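PDB 4NL9: ankyrin repeat and SAM domain-containing protein 3, which contributes here its SAM domain, a small helical module that mediates homo-oligomerization, and may be involved in vasopressin signaling in the kidney. Local coordinates for residues Ala12-Leu15 with Glu16-Cys20. The protein carries 1 engineered substitution. Sequence-based numbering, arbitrary orientation.
Sequences AALL and EQIGC
L15 and C20 meet where the first helix of the SAM domain, residues 11-17, runs out in a Schellman motif; this is a local contact along the last turn and round the cap. The bond that closes the motif runs from C20 N to L15 O, short at 2.8 Å and nearly straight, with an N-H...O angle of 173°. Inside it, G19 N bonds to E16 O at 3.2 Å, and G19, the C-prime residue, takes the positive phi (63°) that glycine adopts easily. One turn back the helix is still regular: E16 N reaches A12 O at 2.9 Å, and Q17 N reaches A13 O. The last of this series joins I18 N to L14 O, in the carbonyl plane at 3.2 Å, just where the backbone leaves helical angles. I18 N also leans weakly on L15 O, so that carbonyl takes one short, nearly straight bond and one weak one.

L14, L15, I18 and C20 are buried against the rest of the domain. In L14, CG anti to the backbone N (chi1 -174°) sets the branch beside the carbonyl carbon, from where CD2 meets I18 CD1 at 3.8 Å, the two side chains crossing at a slant. L15 carries its CD2 to within 4.0 Å of C20 CB, while the same methyl comes more loosely to I18 CD1. Beyond the turn, L24 and F27 of helix 24-29 pack on L15, and M59 of helix 53-65 touches both I18 and C20. K58 NZ of that last helix hydrogen-bonds to I18 O. An alanine in place of L15 would probably keep the backbone cap but open a gap beside C20 CB and I18 CD1, taking from L24 and F27 the leucine methyls they pack on. The chemistry thus divides the work: backbone bonds take up the carbonyls of A12 to E16, a lysine amine takes that of I18, and the four buried side chains join the helix end to its neighbours.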
loop_
_atom_site.group_PDB
_atom_site.type_symbol
_atom_site.label_atom_id
_atom_site.label_comp_id
_atom_site.label_asym_id
_atom_site.label_seq_id
_atom_site.Cartn_x
_atom_site.Cartn_y
_atom_site.Cartn_z
ATOM N N ALA A 12 -6.662 8.744 13.837
ATOM C CA ALA A 12 -5.509 9.583 13.526
ATOM C C ALA A 12 -4.219 8.851 13.880
ATOM O O ALA A 12 -3.252 8.898 13.133
ATOM C CB ALA A 12 -5.602 10.905 14.263
ATOM N N ALA A 13 -4.230 8.139 15.004
ATOM C CA ALA A 13 -3.048 7.392 15.423
ATOM C C ALA A 13 -2.688 6.282 14.437
ATOM O O ALA A 13 -1.521 6.090 14.102
ATOM C CB ALA A 13 -3.239 6.831 16.833
ATOM N N LEU A 14 -3.697 5.560 13.960
ATOM C CA LEU A 14 -3.461 4.507 12.987
ATOM C C LEU A 14 -2.894 5.093 11.698
ATOM O O LEU A 14 -1.890 4.615 11.192
ATOM C CB LEU A 14 -4.749 3.709 12.714
ATOM C CG LEU A 14 -4.635 2.474 11.809
ATOM C CD1 LEU A 14 -5.719 1.453 12.137
ATOM C CD2 LEU A 14 -4.742 2.855 10.326
ATOM N N LEU A 15 -3.560 6.115 11.162
ATOM C CA LEU A 15 -3.132 6.724 9.907
ATOM C C LEU A 15 -1.724 7.317 10.016
ATOM O O LEU A 15 -0.946 7.252 9.063
ATOM C CB LEU A 15 -4.147 7.787 9.459
ATOM C CG LEU A 15 -5.531 7.234 9.098
ATOM C CD1 LEU A 15 -6.471 8.337 8.642
ATOM C CD2 LEU A 15 -5.432 6.148 8.036
ATOM N N GLU A 16 -1.399 7.876 11.175
ATOM C CA GLU A 16 -0.064 8.427 11.392
ATOM C C GLU A 16 0.983 7.325 11.264
ATOM O O GLU A 16 2.032 7.511 10.636
ATOM C CB GLU A 16 0.046 9.094 12.762
ATOM C CG GLU A 16 1.435 9.638 13.059
ATOM C CD GLU A 16 1.499 10.411 14.359
ATOM O OE1 GLU A 16 0.645 10.176 15.242
ATOM O OE2 GLU A 16 2.406 11.260 14.496
ATOM N N GLN A 17 0.675 6.173 11.846
ATOM C CA GLN A 17 1.589 5.040 11.849
ATOM C C GLN A 17 1.898 4.563 10.432
ATOM O O GLN A 17 3.028 4.184 10.132
ATOM C CB GLN A 17 1.009 3.904 12.698
ATOM C CG GLN A 17 2.032 2.886 13.181
ATOM C CD GLN A 17 1.461 1.934 14.222
ATOM O OE1 GLN A 17 0.354 2.135 14.727
ATOM N NE2 GLN A 17 2.216 0.889 14.546
ATOM N N ILE A 18 0.901 4.601 9.554
ATOM C CA ILE A 18 1.094 4.150 8.180
ATOM C C ILE A 18 1.329 5.280 7.164
ATOM O O ILE A 18 1.273 5.060 5.952
ATOM C CB ILE A 18 -0.058 3.226 7.725
ATOM C CG1 ILE A 18 -1.406 3.949 7.774
ATOM C CG2 ILE A 18 -0.115 1.988 8.609
ATOM C CD1 ILE A 18 -2.549 3.124 7.199
ATOM N N GLY A 19 1.597 6.486 7.665
ATOM C CA GLY A 19 1.894 7.623 6.808
ATOM C C GLY A 19 0.743 8.025 5.907
ATOM O O GLY A 19 0.935 8.412 4.755
ATOM N N CYS A 20 -0.469 7.947 6.441
ATOM C CA CYS A 20 -1.656 8.222 5.648
ATOM C C CYS A 20 -2.542 9.322 6.228
ATOM O O CYS A 20 -3.748 9.360 5.964
ATOM C CB CYS A 20 -2.466 6.939 5.465
ATOM S SG CYS A 20 -1.732 5.785 4.262
#